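Local coordinates for protein FTT_1639c (Francisella tularensis subsp. tularensis, PDB 7KZW) that is of unknown function, the present chain being the folded, strand-rich C-terminal part of a longer protein predicted to carry a transmembrane helix, at residues M20-M25 and L125-G130; S35-I40 and A109-I114; C60-A65 and Y105-Y110; G79-Y84 and E90-E95. The protein carries 3 engineered substitutions. All blocks are in the same frame, centred on the assembly; numbering follows the deposited sequence. Where two conformers were deposited one is given.

Interaction 1. Residues M20-M25 and L125-G130; sequences MTAYNM and LVESGG. Engineered in segment 20-25: Met20 (natural residue Leu), Met25 (natural residue Ile).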
loop_
_atom_site.group_PDB
_atom_site.type_symbol
_atom_site.label_atom_id
_atom_site.label_comp_id
_atom_site.label_asym_id
_atom_site.label_seq_id
_atom_site.Cartn_x
_atom_site.Cartn_y
_atom_site.Cartn_z
HETATM N N MSE A 20 0.672 -19.535 3.793
HETATM C CA MSE A 20 -0.642 -18.931 3.598
HETATM C C MSE A 20 -0.609 -17.378 3.756
HETATM O O MSE A 20 -1.360 -16.758 4.536
HETATM C CB MSE A 20 -1.758 -19.634 4.432
HETATM C CG MSE A 20 -2.217 -21.082 3.783
HETATM SE SE MSE A 20 -3.557 -21.829 4.914
HETATM C CE MSE A 20 -3.808 -23.531 3.983
ATOM N N THR A 21 0.264 -16.746 2.975
ATOM C CA THR A 21 0.358 -15.292 2.902
ATOM C C THR A 21 0.048 -14.847 1.482
ATOM O O THR A 21 0.173 -15.615 0.521
ATOM C CB THR A 21 1.734 -14.774 3.234
ATOM O OG1 THR A 21 2.686 -15.421 2.384
ATOM C CG2 THR A 21 2.089 -15.082 4.700
ATOM N N ALA A 22 -0.381 -13.600 1.359
ATOM C CA ALA A 22 -0.560 -12.987 0.050
ATOM C C ALA A 22 -0.368 -11.493 0.216
ATOM O O ALA A 22 -0.438 -10.956 1.340
ATOM C CB ALA A 22 -1.902 -13.334 -0.610
ATOM N N TYR A 23 -0.129 -10.810 -0.906
ATOM C CA TYR A 23 0.090 -9.382 -0.801
ATOM C C TYR A 23 -0.309 -8.660 -2.066
ATOM O O TYR A 23 -0.419 -9.231 -3.170
ATOM C CB TYR A 23 1.545 -9.058 -0.440
ATOM C CG TYR A 23 2.465 -9.300 -1.592
ATOM C CD1 TYR A 23 2.760 -8.271 -2.494
ATOM C CD2 TYR A 23 3.003 -10.563 -1.835
ATOM C CE1 TYR A 23 3.603 -8.502 -3.574
ATOM C CE2 TYR A 23 3.837 -10.807 -2.970
ATOM C CZ TYR A 23 4.112 -9.755 -3.812
ATOM O OH TYR A 23 4.957 -9.943 -4.914
ATOM N N ASN A 24 -0.554 -7.359 -1.896
ATOM C CA ASN A 24 -0.640 -6.388 -2.996
ATOM C C ASN A 24 0.354 -5.283 -2.663
ATOM O O ASN A 24 0.361 -4.758 -1.525
ATOM C CB ASN A 24 -2.024 -5.722 -3.097
ATOM C CG ASN A 24 -3.104 -6.547 -3.826
ATOM O OD1 ASN A 24 -4.172 -6.005 -4.114
ATOM N ND2 ASN A 24 -2.803 -7.809 -4.237
HETATM N N MSE A 25 1.184 -4.888 -3.628
HETATM C CA MSE A 25 2.103 -3.768 -3.457
HETATM C C MSE A 25 1.598 -2.609 -4.304
HETATM O O MSE A 25 1.417 -2.782 -5.510
HETATM C CB MSE A 25 3.495 -4.184 -3.950
HETATM C CG MSE A 25 4.563 -3.152 -3.735
HETATM SE SE MSE A 25 5.023 -2.927 -1.888
HETATM C CE MSE A 25 6.095 -4.502 -1.624
ATOM N N LEU A 125 -7.759 -16.297 -0.035
ATOM C CA LEU A 125 -8.510 -17.186 -0.953
ATOM C C LEU A 125 -8.471 -16.651 -2.378
ATOM O O LEU A 125 -8.132 -17.366 -3.331
ATOM C CB LEU A 125 -9.946 -17.338 -0.452
ATOM C CG LEU A 125 -10.905 -18.170 -1.327
ATOM C CD1 LEU A 125 -10.382 -19.560 -1.536
ATOM C CD2 LEU A 125 -12.266 -18.155 -0.651
ATOM N N VAL A 126 -8.788 -15.371 -2.541
ATOM C CA VAL A 126 -8.833 -14.838 -3.885
ATOM C C VAL A 126 -7.439 -14.738 -4.465
ATOM O O VAL A 126 -7.173 -15.171 -5.587
ATOM C CB VAL A 126 -9.551 -13.490 -3.897
ATOM C CG1 VAL A 126 -9.281 -12.785 -5.228
ATOM C CG2 VAL A 126 -11.043 -13.687 -3.699
ATOM N N GLU A 127 -6.496 -14.200 -3.691
ATOM C CA GLU A 127 -5.181 -13.906 -4.225
ATOM C C GLU A 127 -4.413 -15.163 -4.564
ATOM O O GLU A 127 -3.553 -15.147 -5.459
ATOM C CB GLU A 127 -4.447 -13.043 -3.189
ATOM C CG GLU A 127 -3.513 -12.073 -3.759
ATOM C CD GLU A 127 -4.138 -11.111 -4.734
ATOM O OE1 GLU A 127 -5.336 -10.729 -4.677
ATOM O OE2 GLU A 127 -3.396 -10.739 -5.612
ATOM N N SER A 128 -4.674 -16.273 -3.857
ATOM C CA SER A 128 -3.986 -17.526 -4.137
ATOM C C SER A 128 -4.531 -18.243 -5.365
ATOM O O SER A 128 -3.964 -19.258 -5.784
ATOM C CB SER A 128 -3.978 -18.415 -2.901
ATOM O OG SER A 128 -5.289 -18.849 -2.630
ATOM N N GLY A 129 -5.578 -17.697 -5.980
ATOM C CA GLY A 129 -5.981 -18.097 -7.294
ATOM C C GLY A 129 -6.888 -19.289 -7.372
ATOM O O GLY A 129 -7.287 -19.678 -8.478
ATOM N N GLY A 130 -7.262 -19.864 -6.239
ATOM C CA GLY A 130 -8.143 -21.009 -6.248
ATOM C C GLY A 130 -9.617 -20.612 -6.235
ATOM O O GLY A 130 -10.017 -19.459 -6.109
#

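Interaction 2. Residues S35-I40 and A109-I114; sequences SGIFNI and AYANAI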
loop_
_atom_site.group_PDB
_atom_site.type_symbol
_atom_site.label_atom_id
_atom_site.label_comp_id
_atom_site.label_asym_id
_atom_site.label_seq_id
_atom_site.Cartn_x
_atom_site.Cartn_y
_atom_site.Cartn_z
ATOM N N SER A 35 5.259 14.010 -11.996
ATOM C CA SER A 35 6.297 15.017 -11.922
ATOM C C SER A 35 6.401 15.518 -10.487
ATOM O O SER A 35 5.393 15.637 -9.776
ATOM C CB SER A 35 5.927 16.156 -12.884
ATOM O OG SER A 35 6.542 17.367 -12.507
ATOM N N GLY A 36 7.640 15.715 -10.020
ATOM C CA GLY A 36 7.875 16.266 -8.702
ATOM C C GLY A 36 7.724 15.297 -7.554
ATOM O O GLY A 36 7.656 15.731 -6.402
ATOM N N ILE A 37 7.609 14.003 -7.825
ATOM C CA ILE A 37 7.465 12.991 -6.792
ATOM C C ILE A 37 8.799 12.261 -6.673
ATOM O O ILE A 37 9.288 11.697 -7.658
ATOM C CB ILE A 37 6.336 12.005 -7.119
ATOM C CG1 ILE A 37 4.999 12.754 -7.221
ATOM C CG2 ILE A 37 6.311 10.881 -6.060
ATOM C CD1 ILE A 37 4.475 13.163 -5.881
ATOM N N PHE A 38 9.384 12.275 -5.477
ATOM C CA PHE A 38 10.707 11.715 -5.206
ATOM C C PHE A 38 10.617 10.722 -4.073
ATOM O O PHE A 38 9.693 10.794 -3.245
ATOM C CB PHE A 38 11.677 12.835 -4.824
ATOM C CG PHE A 38 11.813 13.849 -5.910
ATOM C CD1 PHE A 38 12.535 13.548 -7.054
ATOM C CD2 PHE A 38 11.164 15.061 -5.835
ATOM C CE1 PHE A 38 12.675 14.471 -8.094
ATOM C CE2 PHE A 38 11.276 16.001 -6.872
ATOM C CZ PHE A 38 12.046 15.697 -8.002
ATOM N N ASN A 39 11.532 9.735 -4.074
ATOM C CA ASN A 39 11.539 8.649 -3.123
ATOM C C ASN A 39 12.686 8.788 -2.127
ATOM O O ASN A 39 13.461 9.756 -2.172
ATOM C CB ASN A 39 11.503 7.291 -3.841
ATOM C CG ASN A 39 12.745 7.017 -4.648
ATOM O OD1 ASN A 39 13.836 7.199 -4.145
ATOM N ND2 ASN A 39 12.587 6.550 -5.882
ATOM N N ILE A 40 12.819 7.798 -1.232
ATOM C CA ILE A 40 13.781 7.940 -0.142
ATOM C C ILE A 40 15.226 7.825 -0.592
ATOM O O ILE A 40 16.157 8.025 0.203
ATOM C CB ILE A 40 13.465 7.027 1.065
ATOM C CG1 ILE A 40 13.481 5.552 0.666
ATOM C CG2 ILE A 40 12.148 7.478 1.679
ATOM C CD1 ILE A 40 13.198 4.622 1.890
ATOM N N ALA A 109 -4.398 8.965 -0.495
ATOM C CA ALA A 109 -3.033 9.441 -0.245
ATOM C C ALA A 109 -2.797 10.747 -0.978
ATOM O O ALA A 109 -3.076 10.850 -2.178
ATOM C CB ALA A 109 -2.030 8.369 -0.683
ATOM N N TYR A 110 -2.311 11.766 -0.268
ATOM C CA TYR A 110 -2.063 13.057 -0.895
ATOM C C TYR A 110 -0.568 13.299 -0.984
ATOM O O TYR A 110 0.135 13.247 0.044
ATOM C CB TYR A 110 -2.660 14.203 -0.075
ATOM C CG TYR A 110 -4.108 14.112 0.057
ATOM C CD1 TYR A 110 -4.942 14.669 -0.891
ATOM C CD2 TYR A 110 -4.651 13.439 1.141
ATOM C CE1 TYR A 110 -6.359 14.562 -0.735
ATOM C CE2 TYR A 110 -5.969 13.333 1.298
ATOM C CZ TYR A 110 -6.813 13.886 0.382
ATOM O OH TYR A 110 -8.166 13.754 0.625
ATOM N N ALA A 111 -0.089 13.704 -2.158
ATOM C CA ALA A 111 1.315 14.066 -2.323
ATOM C C ALA A 111 1.351 15.244 -3.267
ATOM O O ALA A 111 0.730 15.185 -4.338
ATOM C CB ALA A 111 2.116 12.882 -2.904
ATOM N N ASN A 112 2.043 16.319 -2.857
ATOM C CA ASN A 112 2.357 17.457 -3.743
ATOM C C ASN A 112 1.171 17.860 -4.595
ATOM O O ASN A 112 1.238 17.857 -5.830
ATOM C CB ASN A 112 3.499 17.120 -4.682
ATOM C CG ASN A 112 4.781 17.106 -3.997
ATOM O OD1 ASN A 112 4.896 17.582 -2.848
ATOM N ND2 ASN A 112 5.786 16.574 -4.674
ATOM N N ALA A 113 0.074 18.179 -3.929
ATOM C CA ALA A 113 -1.123 18.674 -4.594
ATOM C C ALA A 113 -1.905 17.621 -5.396
ATOM O O ALA A 113 -2.700 17.978 -6.269
ATOM C CB ALA A 113 -0.839 19.926 -5.436
ATOM N N ILE A 114 -1.755 16.325 -5.145
ATOM C CA ILE A 114 -2.510 15.346 -5.921
ATOM C C ILE A 114 -3.067 14.294 -4.965
ATOM O O ILE A 114 -2.374 13.822 -4.054
ATOM C CB ILE A 114 -1.657 14.669 -7.005
ATOM C CG1 ILE A 114 -0.899 15.656 -7.938
ATOM C CG2 ILE A 114 -2.513 13.739 -7.813
ATOM C CD1 ILE A 114 -1.737 16.642 -8.711
HETATM O O HOH W 1 4.697 17.184 -7.456
#

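Interaction 3. Residues C60-A65 and Y105-Y110; sequences CKFIYA and YKVIAY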
loop_
_atom_site.group_PDB
_atom_site.type_symbol
_atom_site.label_atom_id
_atom_site.label_comp_id
_atom_site.label_asym_id
_atom_site.label_seq_id
_atom_site.Cartn_x
_atom_site.Cartn_y
_atom_site.Cartn_z
ATOM N N CYS A 60 -4.923 -9.079 8.265
ATOM C CA CYS A 60 -4.236 -8.261 7.255
ATOM C C CYS A 60 -3.667 -6.990 7.871
ATOM O O CYS A 60 -4.103 -6.497 8.914
ATOM C CB CYS A 60 -5.232 -7.825 6.170
ATOM S SG CYS A 60 -6.043 -9.259 5.379
ATOM N N LYS A 61 -2.661 -6.445 7.190
ATOM C CA LYS A 61 -2.017 -5.216 7.665
ATOM C C LYS A 61 -1.372 -4.497 6.481
ATOM O O LYS A 61 -0.946 -5.124 5.505
ATOM C CB LYS A 61 -0.945 -5.512 8.713
ATOM C CG LYS A 61 0.192 -6.377 8.195
ATOM C CD LYS A 61 1.183 -6.712 9.363
ATOM C CE LYS A 61 2.348 -7.581 8.894
ATOM N NZ LYS A 61 3.239 -7.878 10.075
ATOM N N PHE A 62 -1.290 -3.170 6.580
ATOM C CA PHE A 62 -0.519 -2.389 5.622
ATOM C C PHE A 62 0.833 -2.065 6.232
ATOM O O PHE A 62 0.923 -1.699 7.407
ATOM C CB PHE A 62 -1.187 -1.022 5.392
ATOM C CG PHE A 62 -2.469 -1.066 4.550
ATOM C CD1 PHE A 62 -2.420 -0.969 3.157
ATOM C CD2 PHE A 62 -3.693 -1.222 5.186
ATOM C CE1 PHE A 62 -3.620 -0.961 2.417
ATOM C CE2 PHE A 62 -4.905 -1.222 4.434
ATOM C CZ PHE A 62 -4.850 -1.140 3.082
ATOM N N ILE A 63 1.867 -2.189 5.428
ATOM C CA ILE A 63 3.250 -1.822 5.753
ATOM C C ILE A 63 3.614 -0.610 4.920
ATOM O O ILE A 63 3.274 -0.550 3.726
ATOM C CB ILE A 63 4.219 -2.976 5.400
ATOM C CG1 ILE A 63 3.682 -4.303 5.933
ATOM C CG2 ILE A 63 5.638 -2.669 5.919
ATOM C CD1 ILE A 63 3.654 -4.291 7.390
ATOM N N TYR A 64 4.289 0.372 5.528
ATOM C CA TYR A 64 4.724 1.563 4.789
ATOM C C TYR A 64 6.073 2.004 5.317
ATOM O O TYR A 64 6.521 1.524 6.347
ATOM C CB TYR A 64 3.693 2.700 4.941
ATOM C CG TYR A 64 3.364 3.123 6.349
ATOM C CD1 TYR A 64 3.959 4.228 6.911
ATOM C CD2 TYR A 64 2.429 2.426 7.096
ATOM C CE1 TYR A 64 3.649 4.630 8.200
ATOM C CE2 TYR A 64 2.083 2.836 8.366
ATOM C CZ TYR A 64 2.684 3.964 8.939
ATOM O OH TYR A 64 2.390 4.383 10.228
ATOM N N ALA A 65 6.722 2.923 4.587
ATOM C CA ALA A 65 7.950 3.554 5.059
ATOM C C ALA A 65 7.555 4.793 5.855
ATOM O O ALA A 65 7.016 5.768 5.297
ATOM C CB ALA A 65 8.848 3.922 3.878
ATOM N N TYR A 105 -10.954 -2.169 2.337
ATOM C CA TYR A 105 -10.235 -0.949 2.713
ATOM C C TYR A 105 -10.491 0.150 1.682
ATOM O O TYR A 105 -10.976 -0.096 0.556
ATOM C CB TYR A 105 -8.705 -1.199 2.767
ATOM C CG TYR A 105 -8.167 -1.633 1.435
ATOM C CD1 TYR A 105 -7.783 -0.686 0.468
ATOM C CD2 TYR A 105 -8.076 -2.967 1.106
ATOM C CE1 TYR A 105 -7.362 -1.098 -0.775
ATOM C CE2 TYR A 105 -7.607 -3.379 -0.136
ATOM C CZ TYR A 105 -7.264 -2.413 -1.082
ATOM O OH TYR A 105 -6.818 -2.708 -2.336
ATOM N N LYS A 106 -10.186 1.384 2.129
ATOM C CA LYS A 106 -10.142 2.554 1.232
ATOM C C LYS A 106 -8.880 3.324 1.627
ATOM O O LYS A 106 -8.631 3.539 2.803
ATOM C CB LYS A 106 -11.367 3.444 1.385
ATOM C CG LYS A 106 -11.285 4.717 0.528
ATOM C CD LYS A 106 -12.635 5.507 0.638
ATOM C CE LYS A 106 -12.691 6.727 -0.312
ATOM N NZ LYS A 106 -12.898 6.350 -1.734
ATOM N N VAL A 107 -8.064 3.677 0.639
ATOM C CA VAL A 107 -6.860 4.485 0.836
ATOM C C VAL A 107 -7.039 5.796 0.116
ATOM O O VAL A 107 -7.413 5.802 -1.063
ATOM C CB VAL A 107 -5.619 3.769 0.257
ATOM C CG1 VAL A 107 -4.374 4.663 0.390
ATOM C CG2 VAL A 107 -5.424 2.379 0.869
ATOM N N ILE A 108 -6.738 6.907 0.789
ATOM C CA ILE A 108 -6.617 8.188 0.120
ATOM C C ILE A 108 -5.253 8.716 0.490
ATOM O O ILE A 108 -4.973 8.974 1.681
ATOM C CB ILE A 108 -7.690 9.180 0.574
ATOM C CG1 ILE A 108 -9.066 8.609 0.315
ATOM C CG2 ILE A 108 -7.500 10.534 -0.183
ATOM C CD1 ILE A 108 -10.200 9.546 0.748
ATOM N N ALA A 109 -4.398 8.965 -0.495
ATOM C CA ALA A 109 -3.033 9.441 -0.245
ATOM C C ALA A 109 -2.797 10.747 -0.978
ATOM O O ALA A 109 -3.076 10.850 -2.178
ATOM C CB ALA A 109 -2.030 8.369 -0.683
ATOM N N TYR A 110 -2.311 11.766 -0.268
ATOM C CA TYR A 110 -2.063 13.057 -0.895
ATOM C C TYR A 110 -0.568 13.299 -0.984
ATOM O O TYR A 110 0.135 13.247 0.044
ATOM C CB TYR A 110 -2.660 14.203 -0.075
ATOM C CG TYR A 110 -4.108 14.112 0.057
ATOM C CD1 TYR A 110 -4.942 14.669 -0.891
ATOM C CD2 TYR A 110 -4.651 13.439 1.141
ATOM C CE1 TYR A 110 -6.359 14.562 -0.735
ATOM C CE2 TYR A 110 -5.969 13.333 1.298
ATOM C CZ TYR A 110 -6.813 13.886 0.382
ATOM O OH TYR A 110 -8.166 13.754 0.625
#

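Interaction 4. Residues G79-Y84 and E90-E95; sequences GSFTAY and ELLKLE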
loop_
_atom_site.group_PDB
_atom_site.type_symbol
_atom_site.label_atom_id
_atom_site.label_comp_id
_atom_site.label_asym_id
_atom_site.label_seq_id
_atom_site.Cartn_x
_atom_site.Cartn_y
_atom_site.Cartn_z
ATOM N N GLY A 79 -7.156 5.041 10.051
ATOM C CA GLY A 79 -6.268 5.997 10.689
ATOM C C GLY A 79 -5.511 6.763 9.631
ATOM O O GLY A 79 -5.619 6.509 8.442
ATOM N N SER A 80 -4.688 7.669 10.093
ATOM C CA SER A 80 -3.931 8.512 9.190
ATOM C C SER A 80 -2.450 8.418 9.541
ATOM O O SER A 80 -2.063 8.163 10.690
ATOM C CB SER A 80 -4.362 9.996 9.251
ATOM O OG SER A 80 -4.025 10.602 10.495
ATOM N N PHE A 81 -1.626 8.612 8.533
ATOM C CA PHE A 81 -0.184 8.488 8.757
ATOM C C PHE A 81 0.585 9.198 7.645
ATOM O O PHE A 81 0.028 9.515 6.584
ATOM C CB PHE A 81 0.275 7.007 8.866
ATOM C CG PHE A 81 -0.133 6.128 7.679
ATOM C CD1 PHE A 81 -1.406 5.553 7.628
ATOM C CD2 PHE A 81 0.735 5.895 6.618
ATOM C CE1 PHE A 81 -1.772 4.759 6.566
ATOM C CE2 PHE A 81 0.352 5.107 5.549
ATOM C CZ PHE A 81 -0.872 4.539 5.514
ATOM N N THR A 82 1.879 9.349 7.870
ATOM C CA THR A 82 2.806 9.887 6.859
ATOM C C THR A 82 3.646 8.764 6.294
ATOM O O THR A 82 4.166 7.947 7.053
ATOM C CB THR A 82 3.725 10.882 7.508
ATOM O OG1 THR A 82 2.963 11.827 8.245
ATOM C CG2 THR A 82 4.592 11.622 6.403
ATOM N N ALA A 83 3.757 8.697 4.986
ATOM C CA ALA A 83 4.495 7.627 4.296
ATOM C C ALA A 83 5.368 8.188 3.192
ATOM O O ALA A 83 5.119 9.288 2.674
ATOM C CB ALA A 83 3.504 6.661 3.638
ATOM N N TYR A 84 6.433 7.469 2.881
ATOM C CA TYR A 84 7.389 7.854 1.864
ATOM C C TYR A 84 7.567 6.707 0.902
ATOM O O TYR A 84 7.434 5.550 1.268
ATOM C CB TYR A 84 8.739 8.161 2.520
ATOM C CG TYR A 84 8.644 9.358 3.441
ATOM C CD1 TYR A 84 8.286 9.214 4.767
ATOM C CD2 TYR A 84 8.874 10.628 2.943
ATOM C CE1 TYR A 84 8.173 10.334 5.609
ATOM C CE2 TYR A 84 8.718 11.753 3.760
ATOM C CZ TYR A 84 8.418 11.564 5.085
ATOM O OH TYR A 84 8.293 12.668 5.935
ATOM N N GLU A 90 7.739 2.066 -4.165
ATOM C CA GLU A 90 6.624 1.416 -3.469
ATOM C C GLU A 90 6.114 2.311 -2.340
ATOM O O GLU A 90 6.919 2.935 -1.600
ATOM C CB GLU A 90 7.100 0.112 -2.877
ATOM C CG GLU A 90 7.672 -0.863 -3.938
ATOM C CD GLU A 90 8.412 -2.021 -3.326
ATOM O OE1 GLU A 90 8.994 -1.846 -2.235
ATOM O OE2 GLU A 90 8.399 -3.109 -3.940
ATOM N N LEU A 91 4.780 2.424 -2.223
ATOM C CA LEU A 91 4.177 3.206 -1.147
ATOM C C LEU A 91 3.639 2.306 -0.031
ATOM O O LEU A 91 3.807 2.609 1.152
ATOM C CB LEU A 91 3.067 4.132 -1.677
ATOM C CG LEU A 91 2.607 5.116 -0.595
ATOM C CD1 LEU A 91 3.671 6.227 -0.284
ATOM C CD2 LEU A 91 1.320 5.780 -1.094
ATOM N N LEU A 92 2.865 1.262 -0.396
ATOM C CA LEU A 92 2.170 0.463 0.608
ATOM C C LEU A 92 2.263 -0.985 0.212
ATOM O O LEU A 92 1.944 -1.331 -0.927
ATOM C CB LEU A 92 0.682 0.811 0.643
ATOM C CG LEU A 92 0.299 2.212 1.048
ATOM C CD1 LEU A 92 -1.265 2.398 0.851
ATOM C CD2 LEU A 92 0.644 2.517 2.523
ATOM N N LYS A 93 2.581 -1.842 1.185
ATOM C CA LYS A 93 2.418 -3.291 1.004
ATOM C C LYS A 93 1.255 -3.756 1.861
ATOM O O LYS A 93 1.293 -3.649 3.091
ATOM C CB LYS A 93 3.653 -4.045 1.443
ATOM C CG LYS A 93 3.536 -5.515 1.044
ATOM C CD LYS A 93 4.804 -6.237 1.524
ATOM C CE LYS A 93 4.745 -7.726 1.116
ATOM N NZ LYS A 93 5.963 -8.493 1.581
ATOM N N LEU A 94 0.191 -4.250 1.248
ATOM C CA LEU A 94 -0.958 -4.804 1.991
ATOM C C LEU A 94 -0.771 -6.311 2.027
ATOM O O LEU A 94 -0.643 -6.943 0.973
ATOM C CB LEU A 94 -2.249 -4.470 1.263
ATOM C CG LEU A 94 -3.514 -5.058 1.905
ATOM C CD1 LEU A 94 -3.695 -4.652 3.348
ATOM C CD2 LEU A 94 -4.712 -4.662 1.043
ATOM N N GLU A 95 -0.667 -6.870 3.236
ATOM C CA GLU A 95 -0.354 -8.295 3.422
ATOM C C GLU A 95 -1.505 -8.977 4.136
ATOM O O GLU A 95 -2.160 -8.370 5.001
ATOM C CB GLU A 95 0.854 -8.466 4.381
ATOM C CG GLU A 95 2.140 -7.934 3.837
ATOM C CD GLU A 95 3.315 -8.261 4.749
ATOM O OE1 GLU A 95 3.106 -8.518 5.960
ATOM O OE2 GLU A 95 4.439 -8.255 4.254
HETATM O O HOH W 2 5.460 4.163 2.486
#

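Interaction 1. Residues M20-M25 and L125-G130
Ala22 on strand 21-27 meets Glu127 in the last turn of the short C-terminal helix, and the contact sets that helix, which directly follows strand 114-123, against strand 21-27 of the sheet. Ala22 CB faces the helix and lies 3.6 Å from Glu127 CB, with Glu127 CG 3.8 Å from the same Ala22 CB. The backbones are also nearest here, Ala22 CA being 6.4 Å from Glu127 CA. Tyr23 turns its ring to the other side of the strand, toward Lys93, with which it makes a cation-pi pair, and contributes its carbonyl oxygen. That oxygen takes a hydrogen bond from the next side chain: Asn24 ND2 lies 3.0 Å from Tyr23 O, with a nearly straight N-H...O angle of 167°. The donor sits above the carbonyl plane and off the lone pairs, although the acceptor lies close to the plane of the Asn24 amide. The Asn24 CG sits beside its own backbone N (chi1 -81°), which swings the amide back along the strand and toward the helix. There ND2 makes a weak hydrogen bond, 3.3 Å long, to Glu127 OE2. The Glu127 chain bends at chi2 to bring its carboxylate over, and the carboxylate plane stands 82° from the amide plane. His13 of strand 6-16 touches both side chains. The polar part of this join therefore rests on a single nitrogen shared between two acceptors. The straighter bond to Tyr23 O probably fixes the rotation of the amide, and the weaker one would at most modestly stabilise the negative charge of Glu127.

Interaction 2. Residues S35-I40 and A109-I114
A type I' beta turn from Ala111 to Ile114 closes the hairpin between strands 102-111 and 114-123, and its first two residues, Ala111 and Asn112, touch Gly36 and Ile37 of the long loop that precedes strand 48-58. The evidence for a two-residue hairpin turn is the pair of backbone bonds between its ends: Ala111 N to Ile114 O at 3.0 Å and Ile114 N to Ala111 O at 2.9 Å. Ala111 is buried and directs its CB at the loop, where it packs 3.8 Å from Ile37 CD1 in one of the two conformers of Ile37. Ile37 also lies against Phe48 of strand 48-58, as Ala111 does, and this places the methyl contact at the edge of the hydrophobic interior. Asn112 comes next and takes positive phi and psi (43° and 57°), in the left-handed region that the first inner position of a type I' turn occupies and that asparagine adopts readily. With CG placed beside the backbone N (chi1 -74°), its amide reaches over to the loop. The Asn112 and Ile37 side chains pass one another head to tail, with Asn112 ND2 3.8 Å from Ile37 CD1. The same nitrogen is much closer to the backbone, for Asn112 ND2 stands 2.7 Å from Gly36 O. At the outer, more exposed end a water bridges loop and turn: it donates to Ser35 O at 2.9 Å and accepts a weak bond from Asn112 ND2 at 3.0 Å.

Interaction 3. Residues C60-A65 and Y105-Y110
Phe62 and Tyr105 mark the closest approach of two strands that are not sheet neighbours, their CA atoms being 10.2 Å apart, a separation too large for backbone pairing and as expected for opposite walls of one strongly curled mixed beta sheet. Strands 60-65 and 102-111 run in broadly the same direction across this interior, and side chains alone join them. The central feature is a T-shaped aromatic pair. The edge of Phe62 points at the face of Tyr105, with ring centroids 5.5 Å apart and planes 87° from each other, so the two rings are practically perpendicular. Phe62 CZ does the touching, sitting over that face 3.7 Å from Tyr105 CG. The Phe62 ring is carried across the interior by a chi1 of -74°, with CG beside the backbone N, while Tyr105 holds its CG between its own backbone N and carbonyl carbon (chi1 61°). That torsion lays the tyrosine ring across the end of the incoming phenylalanine instead of alongside it. Val107, two residues further along the same strand and on the same face, adds a branch: its CG2 lies 4.1 Å from Phe62 CE1, approaching obliquely. All three residues are buried. Leu94 of strand 90-97 packs on both Phe62 and Tyr105, and Ile52 of strand 48-58 also touches Phe62, which shows the pair to be part of the shared apolar core. The phenylalanine edge is also met in its own plane by the tyrosine's first side-chain carbon, with Tyr105 CB 4.1 Å from Phe62 CE2.

Interaction 4. Residues G79-Y84 and E90-E95
The ring of Phe81 is met at its edge, near its plane, by one methyl of Leu92: CD2 lies 3.9 Å from Phe81 CZ and 4.0 Å from Phe81 CE2. The Phe81 ring is also stacked with that of Tyr64, a residue of strand 60-65. The chi1 of 54° puts Phe81 CG between its backbone N and carbonyl carbon, and the ring is thereby aimed inward from strand 79-83 at strand 90-97. These strands are close in sequence but not adjacent in the sheet, and they meet across the interior of its curl. Two residues on, Ala83 points its CB the same way and meets Leu91 CD1 at 3.9 Å. That methyl also lies 4.1 Å from the backbone carbon Tyr84 C. Leu91 and Leu92 both face Phe26 of strand 21-27 in a classic beta bulge, and each of the two successive leucines sends a methyl to the segment 79-84. No direct hydrogen bond links the two segments, but a water does. It donates to Tyr84 O at 2.7 Å and to Leu91 O at 2.6 Å. Both of its protons are thus used on carbonyl oxygens. The chemistry is accordingly divided: methyl and ring contacts join the strands across the interior, while near the connecting loop one water with two short bonds satisfies a backbone acceptor from each segment.

In the fold
All four contacts reach one curled mixed sheet. Interactions 3 and 4 have centres about 4 Å apart, both some 5 Å from the chain's centre, and neighbouring strands 60-65 and 90-97 tie them together. Interactions 1 and 2 lie on opposite sides of that centre, with their centres about 29 Å apart. Along the chain, interaction 1 encloses the other three, and interaction 4 is nested within the loops closed by interactions 2 and 3, which share Ala109 and Tyr110 on strand 102-111. Strand 21-27 pairs with strand 90-97, linking interaction 1 to interaction 4. The core joins segments near and distant in sequence, while the outer contacts place the C-terminal helix and a long loop against the sheet.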